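Local coordinates for cytochrome b5-domain protein (Methanococcoides burtonii, PDB 6VZ6) that binds a heme b in a small cytochrome b5 domain and may serve in electron transfer, at residues A24-V29 with H62-L67; A11-N14 with G18-C21. All blocks are in the same frame, centred on the assembly; numbering follows the deposited sequence.

Overall arrangement
Both contacts belong to one small cytochrome b5 fold, on opposite sides of the chain's centre, with their centres about 17 Å apart. Contact 2 closes first along the chain: 11-14 and 18-21 form the surface turn that leads from helix 7-12 into strand 22-25. That strand then enters contact 1, where the hairpin 24-29 meets the heme-binding loop 62-67. Contact 1 holds His62, one of the two axial ligands of the heme iron. Contact 2 does not bind the heme: its nearest side chain to the cofactor, that of Cys21, lies about 9 Å away, and about 7 Å from that of His43, the other axial ligand.

Contact 1: residues A24-V29 with H62-L67; sequences AYKGKV and HDDDVL. With HEM (protoporphyrin IX containing Fe), chain B.
Tyr25 OH donates a hydrogen bond to Asp64 OD2 at 2.6 Å, received on the anti lone pair. The carboxylate meets the ring at its edge, the two planes nearly perpendicular (89°). CD1 of Leu67 lies over one ring face, 3.4 Å from Tyr25 CD2, while CG of Lys26 covers the opposite face. Tyrosine suits this place: aliphatic carbon sandwiches its ring while its hydroxyl reaches an acid. With CG anti to the backbone N (chi1 178°), that ring projects from the hairpin toward the loop. A type I' turn, Tyr25 to Lys28, closes the hairpin, Gly27 suiting its positive phi.

In the loop, His62 NE2 binds the heme iron at 2.1 Å, with His43 the other axial ligand. His62 ND1 donates to Asp63 O at 3.2 Å, a bent bond (139°) out of both planes that would help restrain the imidazole. Val66 CG2 lies over one face of the imidazole, offset toward its rim, and touches the porphyrin 3.7 Å from C2D.

Lys26 NZ, which also bonds weakly to Tyr25 OH, is 4.2 Å from Asp64 OD2 and would probably favour the ionised carboxylate. The phenol bond thus ties hairpin to iron-ligand loop.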
# COMPACT_ATOMS: atom_id res chain seq x y z
N ALA A 24 0.15 -3.43 -1.82
CA ALA A 24 1.02 -4.17 -2.71
C ALA A 24 0.99 -3.56 -4.10
O ALA A 24 -0.01 -2.99 -4.54
CB ALA A 24 0.64 -5.65 -2.76
N TYR A 25 2.14 -3.63 -4.76
CA TYR A 25 2.29 -3.18 -6.13
C TYR A 25 3.32 -4.08 -6.80
O TYR A 25 4.48 -4.11 -6.36
CB TYR A 25 2.71 -1.72 -6.20
CG TYR A 25 2.93 -1.22 -7.61
CD1 TYR A 25 1.86 -0.89 -8.40
CD2 TYR A 25 4.21 -1.09 -8.14
CE1 TYR A 25 2.03 -0.41 -9.68
CE2 TYR A 25 4.40 -0.61 -9.45
CZ TYR A 25 3.28 -0.29 -10.21
OH TYR A 25 3.40 0.19 -11.48
N LYS A 26 2.89 -4.85 -7.81
CA LYS A 26 3.79 -5.73 -8.54
C LYS A 26 4.64 -6.57 -7.59
O LYS A 26 5.86 -6.60 -7.67
CB LYS A 26 4.65 -4.90 -9.50
CG LYS A 26 3.76 -4.23 -10.60
CD LYS A 26 4.56 -3.53 -11.67
CE LYS A 26 3.67 -3.11 -12.86
NZ LYS A 26 4.35 -2.12 -13.72
N GLY A 27 3.96 -7.23 -6.65
CA GLY A 27 4.59 -8.14 -5.74
C GLY A 27 5.22 -7.53 -4.52
O GLY A 27 5.55 -8.28 -3.58
N LYS A 28 5.42 -6.21 -4.50
CA LYS A 28 6.10 -5.53 -3.40
C LYS A 28 5.08 -4.94 -2.44
O LYS A 28 4.07 -4.37 -2.88
CB LYS A 28 7.00 -4.41 -3.92
CG LYS A 28 8.05 -4.86 -4.91
CD LYS A 28 8.63 -3.68 -5.66
CE LYS A 28 7.75 -3.25 -6.82
NZ LYS A 28 7.75 -4.21 -7.98
N VAL A 29 5.33 -5.06 -1.14
CA VAL A 29 4.49 -4.44 -0.12
C VAL A 29 5.18 -3.16 0.35
O VAL A 29 6.31 -3.20 0.83
CB VAL A 29 4.21 -5.40 1.04
CG1 VAL A 29 3.47 -4.70 2.16
CG2 VAL A 29 3.43 -6.63 0.57
N HIS A 62 -0.78 9.44 -12.02
CA HIS A 62 0.67 9.52 -11.86
C HIS A 62 1.26 8.21 -12.35
O HIS A 62 0.55 7.21 -12.51
CB HIS A 62 1.06 9.80 -10.41
CG HIS A 62 0.35 8.96 -9.39
ND1 HIS A 62 0.60 7.61 -9.24
CD2 HIS A 62 -0.54 9.27 -8.42
CE1 HIS A 62 -0.11 7.12 -8.23
NE2 HIS A 62 -0.82 8.11 -7.71
N ASP A 63 2.55 8.26 -12.67
CA ASP A 63 3.35 7.05 -12.89
C ASP A 63 3.75 6.46 -11.53
O ASP A 63 3.55 7.09 -10.48
CB ASP A 63 4.62 7.36 -13.68
CG ASP A 63 4.34 7.77 -15.12
OD1 ASP A 63 3.29 7.38 -15.68
OD2 ASP A 63 5.19 8.47 -15.70
N ASP A 64 4.32 5.25 -11.55
CA ASP A 64 4.66 4.57 -10.31
C ASP A 64 5.95 5.10 -9.69
O ASP A 64 6.35 4.62 -8.62
CB ASP A 64 4.71 3.04 -10.52
CG ASP A 64 5.78 2.57 -11.49
OD1 ASP A 64 6.70 3.34 -11.79
OD2 ASP A 64 5.69 1.39 -11.92
N ASP A 65 6.55 6.14 -10.28
CA ASP A 65 7.70 6.80 -9.67
C ASP A 65 7.36 7.41 -8.31
O ASP A 65 8.26 7.58 -7.48
CB ASP A 65 8.23 7.89 -10.62
CG ASP A 65 7.20 8.97 -10.89
OD1 ASP A 65 6.06 8.64 -11.29
OD2 ASP A 65 7.53 10.16 -10.71
N VAL A 66 6.08 7.69 -8.06
CA VAL A 66 5.70 8.22 -6.76
C VAL A 66 5.91 7.19 -5.64
O VAL A 66 5.94 7.57 -4.45
CB VAL A 66 4.24 8.71 -6.78
CG1 VAL A 66 4.08 9.75 -7.86
CG2 VAL A 66 3.31 7.55 -7.00
N LEU A 67 6.03 5.91 -5.98
CA LEU A 67 6.29 4.89 -4.97
C LEU A 67 7.73 4.89 -4.47
O LEU A 67 8.02 4.35 -3.40
CB LEU A 67 6.02 3.48 -5.53
CG LEU A 67 4.57 3.19 -5.90
CD1 LEU A 67 4.52 1.79 -6.45
CD2 LEU A 67 3.70 3.35 -4.69
CHA HEM B . 0.42 10.49 -5.05
CHB HEM B . -4.02 10.58 -6.80
CHC HEM B . -4.10 5.80 -7.09
CHD HEM B . 0.10 5.71 -4.71
C1A HEM B . -0.74 10.94 -5.60
C2A HEM B . -1.02 12.30 -5.98
C3A HEM B . -2.28 12.32 -6.44
C4A HEM B . -2.79 10.97 -6.38
CMA HEM B . -3.11 13.50 -6.99
CAA HEM B . 0.00 13.46 -5.80
CBA HEM B . 0.06 14.40 -6.99
CGA HEM B . 0.93 13.76 -8.01
O1A HEM B . 1.83 13.02 -7.56
O2A HEM B . 0.71 13.97 -9.24
C1B HEM B . -4.41 9.30 -7.02
C2B HEM B . -5.68 8.97 -7.50
C3B HEM B . -5.76 7.66 -7.62
C4B HEM B . -4.51 7.10 -7.16
CMB HEM B . -6.76 10.00 -7.88
CAB HEM B . -7.02 7.05 -8.27
CBB HEM B . -6.88 6.02 -9.11
C1C HEM B . -2.95 5.35 -6.49
C2C HEM B . -2.53 3.96 -6.39
C3C HEM B . -1.36 3.94 -5.72
C4C HEM B . -1.02 5.31 -5.39
CMC HEM B . -3.35 2.78 -6.96
CAC HEM B . -0.43 2.76 -5.29
CBC HEM B . -0.29 1.64 -5.97
C1D HEM B . 0.53 7.00 -4.52
C2D HEM B . 1.67 7.43 -3.74
C3D HEM B . 1.78 8.75 -3.85
C4D HEM B . 0.68 9.18 -4.68
CMD HEM B . 2.62 6.49 -2.95
CAD HEM B . 2.82 9.71 -3.21
CBD HEM B . 2.35 10.04 -1.79
CGD HEM B . 3.24 11.04 -1.10
O1D HEM B . 3.05 11.29 0.11
O2D HEM B . 4.20 11.53 -1.73
NA HEM B . -1.82 10.15 -5.87
NB HEM B . -3.71 8.14 -6.78
NC HEM B . -2.00 6.14 -5.89
ND HEM B . -0.06 8.10 -5.08
FE HEM B . -1.88 8.17 -5.92

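Contact 2: residues A11-N14 with G18-C21; sequences AKYN and GEKC
Lys12 O is met from both segments: Asn14 N gives it a weak hydrogen bond at 3.0 Å, and across the contact Glu19 rests its CB and CG against it, Glu19 CB lying 3.4 Å from Lys12 O. Beyond this carbonyl, the side chains of Lys12 and Tyr13 gather round Glu19 OE1, although neither makes a hydrogen bond to it. Lys12 CE comes to 3.3 Å from Glu19 OE1 and Tyr13 CE1 to 3.7 Å, while Lys12 NZ stays at 4.4 Å, beyond a salt bridge. The opposite charges of this surface pair would still attract, and the polarised methylene beside the ammonium group is a reasonable neighbour for a carboxylate. Glutamate suits the place because its chain folds at chi2 (-63°), bringing the carboxylate beside the Lys12 side chain.

The Tyr13 ring, its plane 50° from that of the carboxylate, has Lys12 CB over the centre of one face. It also meets the ring of Tyr22, so the aromatic group joins the turn to the start of the next strand. Tyr13 CB packs 3.6 Å from Lys20 O.

The backbones form a single bridge between Asn14 and Cys21, whose CA atoms are 4.8 Å apart. No hydrogen bond crosses between the two segments; backbone bonding of Tyr13 with Tyr22 supports the bridge next door. Cys21 points its CB away from 11-14, and its side chain touches Val32 and Trp38, where a small, apolar group fits the interior. Asn14 OD1 accepts from the backbone N of Lys16, the Asx turn for which asparagine is well suited.

Tyr13 itself is the centre of an inverse gamma turn. The chain thereby breaks from helix 7-12 and doubles back to enter strand 22-25, the helix-to-strand connection of this cytochrome b5 fold.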
# COMPACT_ATOMS: atom_id res chain seq x y z
N ALA A 11 -4.42 -7.59 4.22
CA ALA A 11 -5.65 -6.86 4.42
C ALA A 11 -5.74 -6.24 5.81
O ALA A 11 -6.47 -5.27 5.99
CB ALA A 11 -6.84 -7.79 4.19
N LYS A 12 -4.98 -6.74 6.78
CA LYS A 12 -4.99 -6.11 8.10
C LYS A 12 -4.37 -4.72 8.08
O LYS A 12 -4.76 -3.85 8.87
CB LYS A 12 -4.25 -6.98 9.09
CG LYS A 12 -4.65 -6.78 10.54
CD LYS A 12 -3.82 -7.69 11.44
CE LYS A 12 -3.23 -6.94 12.63
NZ LYS A 12 -2.75 -7.87 13.70
N TYR A 13 -3.40 -4.48 7.21
CA TYR A 13 -2.59 -3.27 7.28
C TYR A 13 -3.18 -2.21 6.35
O TYR A 13 -2.61 -1.82 5.35
CB TYR A 13 -1.12 -3.61 6.99
CG TYR A 13 -0.70 -4.73 7.89
CD1 TYR A 13 -0.63 -4.56 9.28
CD2 TYR A 13 -0.46 -5.99 7.40
CE1 TYR A 13 -0.29 -5.59 10.11
CE2 TYR A 13 -0.11 -7.03 8.24
CZ TYR A 13 -0.03 -6.81 9.59
OH TYR A 13 0.28 -7.85 10.41
N ASN A 14 -4.37 -1.74 6.75
CA ASN A 14 -5.15 -0.82 5.94
C ASN A 14 -5.14 0.59 6.50
O ASN A 14 -5.97 1.41 6.13
CB ASN A 14 -6.59 -1.31 5.82
CG ASN A 14 -7.31 -1.26 7.15
OD1 ASN A 14 -6.73 -0.93 8.17
ND2 ASN A 14 -8.60 -1.57 7.14
N GLY A 18 -5.18 1.76 14.43
CA GLY A 18 -3.88 1.41 14.98
C GLY A 18 -3.01 0.54 14.08
O GLY A 18 -1.89 0.19 14.49
N GLU A 19 -3.49 0.15 12.89
CA GLU A 19 -2.67 -0.56 11.92
C GLU A 19 -1.99 0.40 10.96
O GLU A 19 -2.55 1.41 10.56
CB GLU A 19 -3.52 -1.58 11.15
CG GLU A 19 -4.41 -2.44 12.00
CD GLU A 19 -3.60 -3.27 12.89
OE1 GLU A 19 -2.53 -3.71 12.41
OE2 GLU A 19 -3.99 -3.42 14.06
N LYS A 20 -0.76 0.07 10.57
CA LYS A 20 -0.06 0.83 9.54
C LYS A 20 -0.75 0.67 8.19
O LYS A 20 -1.60 -0.20 8.00
CB LYS A 20 1.39 0.35 9.42
CG LYS A 20 2.27 0.84 10.59
CD LYS A 20 3.71 0.40 10.41
CE LYS A 20 4.58 0.91 11.59
NZ LYS A 20 6.02 0.66 11.37
N CYS A 21 -0.40 1.55 7.26
CA CYS A 21 -1.00 1.54 5.93
C CYS A 21 -0.00 0.98 4.92
O CYS A 21 0.97 1.65 4.54
CB CYS A 21 -1.46 2.94 5.51
SG CYS A 21 -2.47 2.87 3.96